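Local coordinates for protein mandelate racemase/muconate lactonizing enzyme (Polaromonas sp., PDB 2OG9) that belongs to the enolase superfamily and probably catalyses a mandelate racemase-like reaction on a carboxylate substrate, at residues Gly293-Thr296 with Pro297-Ile301; Met318-His321 with Val322-Ala326; Lys202-Gly205 with Asp206-Leu210. All coordinates share one frame; numbering follows the deposited sequence.

In the fold
Interactions 1 and 2 lie in the buried part of the chain, whereas interaction 3 is a surface contact on the opposite side of the chain's centre from interaction 1. The first two touch each other: I295 and F298 of helix 295-307 pack on L320, H321 and L324 of helix 318-326. Interaction 1 is the glycine-led first turn of its helix, and interaction 2 is a helical run whose side chains include two histidines. Interaction 3, with its centre about 26 Å from that of interaction 2, is the glycine-ended exit of helix 190-204, where one weak turn bond and a few aliphatic contacts lead the chain into strand 210-213 of the barrel.

Interaction 1. Residues Gly293-Thr296 with Pro297-Ile301; sequences GGIT and PFLKI
I295 and L299 stand side by side one turn apart, pointing the same way, with CG2 of I295 3.9 Å from CD1 of L299. CG2 of I295 reaches this place by lying anti to the backbone N, while CG1 is turned beside that N. L299 N donates to I295 O at 2.8 Å. P297 crosses T296 at about a right angle and folds its ring back over the glycine start: CG lies 3.3 Å from the carbonyl C of G293. Without this ring, as with an alanine here, the G293 carbonyl and W99 would probably lose a packing partner and the first turn some of its stiffness. G293 closes the preceding helix in a Schellman motif, and G294 is the N-cap of the next, its O receiving F298 N at 3.2 Å. Both glycines have positive phi, at which a side chain would collide with the preceding carbonyl O. The hydroxyl of T296 is bonded to D123 and W127. The turn is thus set against helix 114-133, which also meets I295 and L299; helix 95-104 touches T296 and P297, and helix 318-326 packs on I295 and F298.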
ATOM      1  N   GLY A 293     -26.640 -16.039   9.743  1.00 17.35           N
ATOM      2  CA  GLY A 293     -27.758 -15.187  10.111  1.00 18.46           C
ATOM      3  C   GLY A 293     -28.918 -15.143   9.137  1.00 18.63           C
ATOM      4  O   GLY A 293     -29.761 -14.250   9.219  1.00 18.48           O
ATOM      5  N   GLY A 294     -28.965 -16.092   8.207  1.00 17.52           N
ATOM      6  CA  GLY A 294     -30.063 -16.119   7.261  1.00 15.62           C
ATOM      7  C   GLY A 294     -29.731 -15.697   5.843  1.00 16.36           C
ATOM      8  O   GLY A 294     -28.570 -15.479   5.481  1.00 13.45           O
ATOM      9  N   ILE A 295     -30.778 -15.580   5.037  1.00 14.40           N
ATOM     10  CA  ILE A 295     -30.654 -15.199   3.639  1.00 15.32           C
ATOM     11  C   ILE A 295     -30.192 -13.751   3.465  1.00 16.85           C
ATOM     12  O   ILE A 295     -29.394 -13.452   2.573  1.00 14.98           O
ATOM     13  CB  ILE A 295     -32.006 -15.397   2.915  1.00 14.32           C
ATOM     14  CG1 ILE A 295     -32.330 -16.895   2.847  1.00 15.24           C
ATOM     15  CG2 ILE A 295     -31.959 -14.762   1.531  1.00 16.29           C
ATOM     16  CD1 ILE A 295     -33.768 -17.222   2.415  1.00 12.89           C
ATOM     17  N   THR A 296     -30.683 -12.860   4.322  1.00 15.24           N
ATOM     18  CA  THR A 296     -30.319 -11.451   4.234  1.00 15.67           C
ATOM     19  C   THR A 296     -28.798 -11.251   4.310  1.00 15.20           C
ATOM     20  O   THR A 296     -28.219 -10.629   3.419  1.00 15.04           O
ATOM     21  CB  THR A 296     -31.062 -10.621   5.313  1.00 15.34           C
ATOM     22  OG1 THR A 296     -32.459 -10.545   4.970  1.00 17.43           O
ATOM     23  CG2 THR A 296     -30.492  -9.212   5.406  1.00 16.92           C
ATOM     24  N   PRO A 297     -28.132 -11.763   5.363  1.00 13.88           N
ATOM     25  CA  PRO A 297     -26.674 -11.556   5.387  1.00 16.43           C
ATOM     26  C   PRO A 297     -25.962 -12.373   4.303  1.00 16.04           C
ATOM     27  O   PRO A 297     -24.920 -11.963   3.785  1.00 15.55           O
ATOM     28  CB  PRO A 297     -26.274 -11.956   6.815  1.00 15.63           C
ATOM     29  CG  PRO A 297     -27.403 -12.848   7.280  1.00 18.55           C
ATOM     30  CD  PRO A 297     -28.626 -12.210   6.677  1.00 16.26           C
ATOM     31  N   PHE A 298     -26.540 -13.517   3.944  1.00 16.09           N
ATOM     32  CA  PHE A 298     -25.967 -14.363   2.898  1.00 15.83           C
ATOM     33  C   PHE A 298     -25.915 -13.593   1.574  1.00 15.25           C
ATOM     34  O   PHE A 298     -24.933 -13.680   0.839  1.00 14.38           O
ATOM     35  CB  PHE A 298     -26.804 -15.637   2.712  1.00 14.80           C
ATOM     36  CG  PHE A 298     -26.248 -16.587   1.680  1.00 15.55           C
ATOM     37  CD1 PHE A 298     -25.531 -17.715   2.069  1.00 16.37           C
ATOM     38  CD2 PHE A 298     -26.429 -16.347   0.321  1.00 15.46           C
ATOM     39  CE1 PHE A 298     -25.005 -18.589   1.120  1.00 17.77           C
ATOM     40  CE2 PHE A 298     -25.902 -17.217  -0.634  1.00 14.99           C
ATOM     41  CZ  PHE A 298     -25.191 -18.336  -0.232  1.00 16.12           C
ATOM     42  N   LEU A 299     -26.968 -12.843   1.263  1.00 15.13           N
ATOM     43  CA  LEU A 299     -26.997 -12.079   0.021  1.00 16.17           C
ATOM     44  C   LEU A 299     -25.919 -10.999   0.017  1.00 17.17           C
ATOM     45  O   LEU A 299     -25.333 -10.705  -1.023  1.00 16.65           O
ATOM     46  CB  LEU A 299     -28.374 -11.445  -0.192  1.00 18.66           C
ATOM     47  CG  LEU A 299     -29.504 -12.450  -0.428  1.00 21.29           C
ATOM     48  CD1 LEU A 299     -30.808 -11.707  -0.599  1.00 21.76           C
ATOM     49  CD2 LEU A 299     -29.198 -13.297  -1.663  1.00 21.36           C
ATOM     50  N   LYS A 300     -25.658 -10.403   1.176  1.00 16.55           N
ATOM     51  CA  LYS A 300     -24.623  -9.376   1.253  1.00 19.16           C
ATOM     52  C   LYS A 300     -23.267 -10.022   0.976  1.00 17.70           C
ATOM     53  O   LYS A 300     -22.423  -9.456   0.280  1.00 17.40           O
ATOM     54  CB  LYS A 300     -24.632  -8.714   2.634  1.00 20.14           C
ATOM     55  CG  LYS A 300     -25.919  -7.949   2.911  1.00 25.60           C
ATOM     56  CD  LYS A 300     -25.992  -7.434   4.337  1.00 30.25           C
ATOM     57  CE  LYS A 300     -27.299  -6.678   4.569  1.00 35.05           C
ATOM     58  NZ  LYS A 300     -27.470  -6.281   5.997  1.00 38.14           N
ATOM     59  N   ILE A 301     -23.075 -11.219   1.517  1.00 16.27           N
ATOM     60  CA  ILE A 301     -21.835 -11.956   1.328  1.00 16.75           C
ATOM     61  C   ILE A 301     -21.685 -12.338  -0.146  1.00 17.21           C
ATOM     62  O   ILE A 301     -20.603 -12.204  -0.714  1.00 15.27           O
ATOM     63  CB  ILE A 301     -21.814 -13.228   2.210  1.00 16.94           C
ATOM     64  CG1 ILE A 301     -21.790 -12.827   3.690  1.00 17.08           C
ATOM     65  CG2 ILE A 301     -20.592 -14.087   1.878  1.00 17.36           C
ATOM     66  CD1 ILE A 301     -22.133 -13.960   4.625  1.00 18.44           C
TER

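Interaction 2. Residues Met318-His321 with Val322-Ala326; sequences MELH and VHLAA
From M318 to A325 the backbone follows an alpha-helical course, V322 N bonding to M318 O at 2.9 Å and A325 N to H321 O at 2.7 Å, while L320 O receives weaker bonds from H323 N and L324 N. The side chains of L320 and L324 meet at a slant, CG of L320 lying 4.0 Å from CD1 of L324. That same CD1 also approaches the imidazole of H321; the leucine thus touches both residues of the turn before it. V322 holds CG1 between its backbone N and carbonyl carbon (chi1 60°), which brings this methyl to 3.1 Å from M318 O. The ring of H323 presents its edge to the backbone, with CD2 3.5 Å from E319 O. A water donates to E319 O at 2.7 Å and makes a weak, 3.4 Å contact with NE2 of H323. H323 is further held at ND1 by the backbone N of A139 and at NE2 by the carbonyl O of L363, which fixes its rotation. L320, L324 and A326 join H323 in facing helix 138-142, while L320 and L324 also pack against I295 of helix 295-307 and A289 of helix 289-292.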
HETATM    1  N   MSE A 318     -28.824 -27.988   1.752  1.00 21.44           N
HETATM    2  CA  MSE A 318     -29.080 -27.895   0.320  1.00 21.23           C
HETATM    3  C   MSE A 318     -30.509 -27.433   0.029  1.00 20.61           C
HETATM    4  O   MSE A 318     -30.756 -26.785  -0.989  1.00 18.94           O
HETATM    5  CB  MSE A 318     -28.844 -29.251  -0.350  1.00 23.05           C
HETATM    6  CG  MSE A 318     -29.709 -30.378   0.185  1.00 24.72           C
HETATM    7 SE   MSE A 318     -29.451 -31.975  -0.894  1.00 32.76          SE
HETATM    8  CE  MSE A 318     -31.012 -33.004  -0.304  1.00 29.41           C
ATOM      9  N   GLU A 319     -31.439 -27.763   0.923  1.00 18.67           N
ATOM     10  CA  GLU A 319     -32.845 -27.391   0.751  1.00 20.53           C
ATOM     11  C   GLU A 319     -32.995 -25.876   0.598  1.00 21.16           C
ATOM     12  O   GLU A 319     -33.914 -25.380  -0.068  1.00 19.38           O
ATOM     13  CB  GLU A 319     -33.683 -27.884   1.944  1.00 21.47           C
ATOM     14  CG  GLU A 319     -33.842 -29.411   2.048  1.00 23.76           C
ATOM     15  CD  GLU A 319     -32.633 -30.118   2.649  1.00 24.17           C
ATOM     16  OE1 GLU A 319     -31.661 -29.433   3.031  1.00 24.92           O
ATOM     17  OE2 GLU A 319     -32.659 -31.365   2.746  1.00 24.11           O
ATOM     18  N   LEU A 320     -32.083 -25.142   1.228  1.00 19.09           N
ATOM     19  CA  LEU A 320     -32.080 -23.686   1.153  1.00 18.41           C
ATOM     20  C   LEU A 320     -31.049 -23.192   0.137  1.00 17.11           C
ATOM     21  O   LEU A 320     -31.347 -22.346  -0.704  1.00 16.36           O
ATOM     22  CB  LEU A 320     -31.760 -23.096   2.531  1.00 22.42           C
ATOM     23  CG  LEU A 320     -31.425 -21.602   2.612  1.00 23.01           C
ATOM     24  CD1 LEU A 320     -32.581 -20.769   2.090  1.00 25.68           C
ATOM     25  CD2 LEU A 320     -31.120 -21.238   4.060  1.00 26.12           C
ATOM     26  N   HIS A 321     -29.840 -23.739   0.197  1.00 17.09           N
ATOM     27  CA  HIS A 321     -28.779 -23.290  -0.699  1.00 17.75           C
ATOM     28  C   HIS A 321     -28.970 -23.547  -2.187  1.00 17.70           C
ATOM     29  O   HIS A 321     -28.385 -22.846  -3.009  1.00 14.49           O
ATOM     30  CB  HIS A 321     -27.437 -23.850  -0.231  1.00 18.75           C
ATOM     31  CG  HIS A 321     -27.006 -23.308   1.095  1.00 19.65           C
ATOM     32  ND1 HIS A 321     -26.977 -21.957   1.369  1.00 22.32           N
ATOM     33  CD2 HIS A 321     -26.594 -23.929   2.223  1.00 20.75           C
ATOM     34  CE1 HIS A 321     -26.564 -21.770   2.610  1.00 20.55           C
ATOM     35  NE2 HIS A 321     -26.325 -22.951   3.150  1.00 23.65           N
ATOM     36  N   VAL A 322     -29.782 -24.535  -2.549  1.00 17.53           N
ATOM     37  CA  VAL A 322     -30.006 -24.785  -3.967  1.00 14.69           C
ATOM     38  C   VAL A 322     -30.653 -23.542  -4.585  1.00 14.93           C
ATOM     39  O   VAL A 322     -30.377 -23.188  -5.738  1.00 13.85           O
ATOM     40  CB  VAL A 322     -30.909 -26.032  -4.205  1.00 16.33           C
ATOM     41  CG1 VAL A 322     -32.277 -25.847  -3.567  1.00 16.67           C
ATOM     42  CG2 VAL A 322     -31.049 -26.275  -5.692  1.00 18.70           C
ATOM     43  N   HIS A 323     -31.506 -22.869  -3.818  1.00 14.83           N
ATOM     44  CA  HIS A 323     -32.161 -21.656  -4.303  1.00 13.46           C
ATOM     45  C   HIS A 323     -31.173 -20.498  -4.383  1.00 13.78           C
ATOM     46  O   HIS A 323     -31.149 -19.750  -5.365  1.00 12.79           O
ATOM     47  CB  HIS A 323     -33.309 -21.264  -3.372  1.00 15.99           C
ATOM     48  CG  HIS A 323     -34.484 -22.186  -3.448  1.00 19.04           C
ATOM     49  ND1 HIS A 323     -35.372 -22.173  -4.502  1.00 21.16           N
ATOM     50  CD2 HIS A 323     -34.904 -23.167  -2.616  1.00 19.31           C
ATOM     51  CE1 HIS A 323     -36.287 -23.107  -4.317  1.00 19.85           C
ATOM     52  NE2 HIS A 323     -36.026 -23.726  -3.179  1.00 19.18           N
ATOM     53  N   LEU A 324     -30.369 -20.341  -3.335  1.00 14.57           N
ATOM     54  CA  LEU A 324     -29.392 -19.264  -3.288  1.00 16.58           C
ATOM     55  C   LEU A 324     -28.313 -19.453  -4.357  1.00 16.04           C
ATOM     56  O   LEU A 324     -27.913 -18.495  -5.017  1.00 16.62           O
ATOM     57  CB  LEU A 324     -28.777 -19.185  -1.885  1.00 15.83           C
ATOM     58  CG  LEU A 324     -29.803 -18.856  -0.788  1.00 18.73           C
ATOM     59  CD1 LEU A 324     -29.176 -18.959   0.597  1.00 17.36           C
ATOM     60  CD2 LEU A 324     -30.352 -17.454  -1.016  1.00 20.61           C
ATOM     61  N   ALA A 325     -27.860 -20.692  -4.539  1.00 16.30           N
ATOM     62  CA  ALA A 325     -26.847 -20.985  -5.548  1.00 16.21           C
ATOM     63  C   ALA A 325     -27.373 -20.700  -6.953  1.00 16.96           C
ATOM     64  O   ALA A 325     -26.630 -20.254  -7.828  1.00 17.76           O
ATOM     65  CB  ALA A 325     -26.408 -22.445  -5.444  1.00 17.15           C
ATOM     66  N   ALA A 326     -28.657 -20.957  -7.173  1.00 16.19           N
ATOM     67  CA  ALA A 326     -29.249 -20.721  -8.484  1.00 16.62           C
ATOM     68  C   ALA A 326     -29.192 -19.238  -8.848  1.00 15.93           C
ATOM     69  O   ALA A 326     -29.145 -18.878 -10.023  1.00 15.70           O
ATOM     70  CB  ALA A 326     -30.700 -21.201  -8.496  1.00 17.01           C
TER
HETATM   71  O   HOH W   1     -36.036 -26.523  -1.283  1.00 24.82           O

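Interaction 3. Residues Lys202-Gly205 with Asp206-Leu210; sequences KHLG and DAVPL
The C-terminal end of helix 190-204 and the loop that leads into strand 210-213 form a helix-to-strand connection of the TIM barrel, and within it L204, the last helical residue, meets V208 and L210. G205 is the first residue to leave the helix, with phi 105°, a value at which a side chain would be pressed against the preceding carbonyl O; it also opens a type I beta turn that runs to V208. The turn is closed by a weak bond from V208 N to G205 O, long at 3.4 Å though nearly straight. As the chain doubles back, V208 faces L204, and the two side chains run slantwise to each other. CG2 of V208 lies beside its own backbone N and reaches 3.8 Å from CB of L204, while also coming within 3.5 Å of L204 O. The other methyl, CG1, stands anti to the backbone N (chi1 -177°) and meets CD1 of L204 at 4.0 Å, so the valine touches the leucine both near its base and at its end. CD1 of L204 then extends to CD2 of L210, 4.1 Å away, joining the helix end to the first residue of the strand. D206, exposed at the second position of the turn, brings OD1 to 3.7 Å from atom C of G205. Around this small aliphatic group, L204 and V208 rest on A170 and I174 of helix 163-175, while L204 and L210 both touch I181 of strand 181-184, beside which strand 210-213 runs parallel in the barrel.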
ATOM      1  N   LYS A 202      -8.407 -43.643  -9.296  1.00 44.99           N
ATOM      2  CA  LYS A 202      -8.208 -44.740 -10.238  1.00 46.24           C
ATOM      3  C   LYS A 202      -9.500 -45.514 -10.468  1.00 46.41           C
ATOM      4  O   LYS A 202      -9.752 -45.999 -11.570  1.00 46.21           O
ATOM      5  CB  LYS A 202      -7.123 -45.700  -9.743  1.00 47.32           C
ATOM      6  CG  LYS A 202      -6.815 -46.811 -10.744  1.00 48.59           C
ATOM      7  CD  LYS A 202      -5.735 -47.764 -10.253  1.00 49.84           C
ATOM      8  CE  LYS A 202      -5.485 -48.869 -11.278  1.00 50.00           C
ATOM      9  NZ  LYS A 202      -4.459 -49.855 -10.825  1.00 51.13           N
ATOM     10  N   HIS A 203     -10.319 -45.619  -9.426  1.00 46.81           N
ATOM     11  CA  HIS A 203     -11.582 -46.342  -9.515  1.00 47.61           C
ATOM     12  C   HIS A 203     -12.644 -45.619 -10.344  1.00 47.45           C
ATOM     13  O   HIS A 203     -13.209 -46.190 -11.278  1.00 46.91           O
ATOM     14  CB  HIS A 203     -12.132 -46.601  -8.114  1.00 48.49           C
ATOM     15  CG  HIS A 203     -13.358 -47.461  -8.094  1.00 50.29           C
ATOM     16  ND1 HIS A 203     -13.392 -48.720  -8.655  1.00 50.71           N
ATOM     17  CD2 HIS A 203     -14.587 -47.251  -7.567  1.00 50.72           C
ATOM     18  CE1 HIS A 203     -14.590 -49.247  -8.474  1.00 51.07           C
ATOM     19  NE2 HIS A 203     -15.334 -48.377  -7.815  1.00 50.86           N
ATOM     20  N   LEU A 204     -12.913 -44.362 -10.000  1.00 46.87           N
ATOM     21  CA  LEU A 204     -13.925 -43.579 -10.702  1.00 46.04           C
ATOM     22  C   LEU A 204     -13.484 -43.078 -12.069  1.00 45.75           C
ATOM     23  O   LEU A 204     -14.297 -42.969 -12.988  1.00 45.79           O
ATOM     24  CB  LEU A 204     -14.356 -42.390  -9.842  1.00 45.70           C
ATOM     25  CG  LEU A 204     -14.951 -42.748  -8.480  1.00 46.05           C
ATOM     26  CD1 LEU A 204     -15.313 -41.476  -7.732  1.00 46.25           C
ATOM     27  CD2 LEU A 204     -16.178 -43.630  -8.669  1.00 44.93           C
ATOM     28  N   GLY A 205     -12.200 -42.766 -12.203  1.00 45.47           N
ATOM     29  CA  GLY A 205     -11.699 -42.273 -13.473  1.00 45.30           C
ATOM     30  C   GLY A 205     -11.431 -40.780 -13.437  1.00 45.09           C
ATOM     31  O   GLY A 205     -11.915 -40.074 -12.553  1.00 44.41           O
ATOM     32  N   ASP A 206     -10.665 -40.299 -14.409  1.00 45.34           N
ATOM     33  CA  ASP A 206     -10.305 -38.888 -14.498  1.00 45.44           C
ATOM     34  C   ASP A 206     -11.469 -37.974 -14.880  1.00 44.23           C
ATOM     35  O   ASP A 206     -11.355 -36.752 -14.792  1.00 44.90           O
ATOM     36  CB  ASP A 206      -9.168 -38.710 -15.509  1.00 47.56           C
ATOM     37  CG  ASP A 206      -7.889 -39.394 -15.072  1.00 50.14           C
ATOM     38  OD1 ASP A 206      -7.950 -40.583 -14.686  1.00 51.91           O
ATOM     39  OD2 ASP A 206      -6.821 -38.748 -15.120  1.00 51.71           O
ATOM     40  N   ALA A 207     -12.585 -38.564 -15.302  1.00 42.11           N
ATOM     41  CA  ALA A 207     -13.752 -37.786 -15.707  1.00 40.51           C
ATOM     42  C   ALA A 207     -14.694 -37.422 -14.557  1.00 38.78           C
ATOM     43  O   ALA A 207     -15.622 -36.639 -14.740  1.00 39.09           O
ATOM     44  CB  ALA A 207     -14.523 -38.537 -16.785  1.00 41.21           C
ATOM     45  N   VAL A 208     -14.466 -37.989 -13.377  1.00 35.75           N
ATOM     46  CA  VAL A 208     -15.315 -37.695 -12.229  1.00 34.05           C
ATOM     47  C   VAL A 208     -14.661 -36.628 -11.353  1.00 32.08           C
ATOM     48  O   VAL A 208     -13.584 -36.846 -10.800  1.00 32.30           O
ATOM     49  CB  VAL A 208     -15.565 -38.958 -11.381  1.00 35.49           C
ATOM     50  CG1 VAL A 208     -16.516 -38.642 -10.233  1.00 34.45           C
ATOM     51  CG2 VAL A 208     -16.142 -40.057 -12.255  1.00 36.45           C
ATOM     52  N   PRO A 209     -15.299 -35.451 -11.229  1.00 29.69           N
ATOM     53  CA  PRO A 209     -14.737 -34.375 -10.406  1.00 26.98           C
ATOM     54  C   PRO A 209     -14.490 -34.842  -8.977  1.00 26.62           C
ATOM     55  O   PRO A 209     -15.341 -35.503  -8.376  1.00 25.05           O
ATOM     56  CB  PRO A 209     -15.808 -33.287 -10.475  1.00 27.72           C
ATOM     57  CG  PRO A 209     -16.420 -33.508 -11.845  1.00 27.69           C
ATOM     58  CD  PRO A 209     -16.548 -35.017 -11.882  1.00 27.90           C
ATOM     59  N   LEU A 210     -13.324 -34.493  -8.438  1.00 24.49           N
ATOM     60  CA  LEU A 210     -12.965 -34.872  -7.075  1.00 26.51           C
ATOM     61  C   LEU A 210     -12.487 -33.684  -6.250  1.00 25.60           C
ATOM     62  O   LEU A 210     -11.749 -32.829  -6.746  1.00 24.03           O
ATOM     63  CB  LEU A 210     -11.849 -35.919  -7.082  1.00 25.98           C
ATOM     64  CG  LEU A 210     -12.087 -37.293  -7.709  1.00 32.15           C
ATOM     65  CD1 LEU A 210     -10.840 -38.142  -7.500  1.00 31.51           C
ATOM     66  CD2 LEU A 210     -13.301 -37.972  -7.080  1.00 30.78           C
TER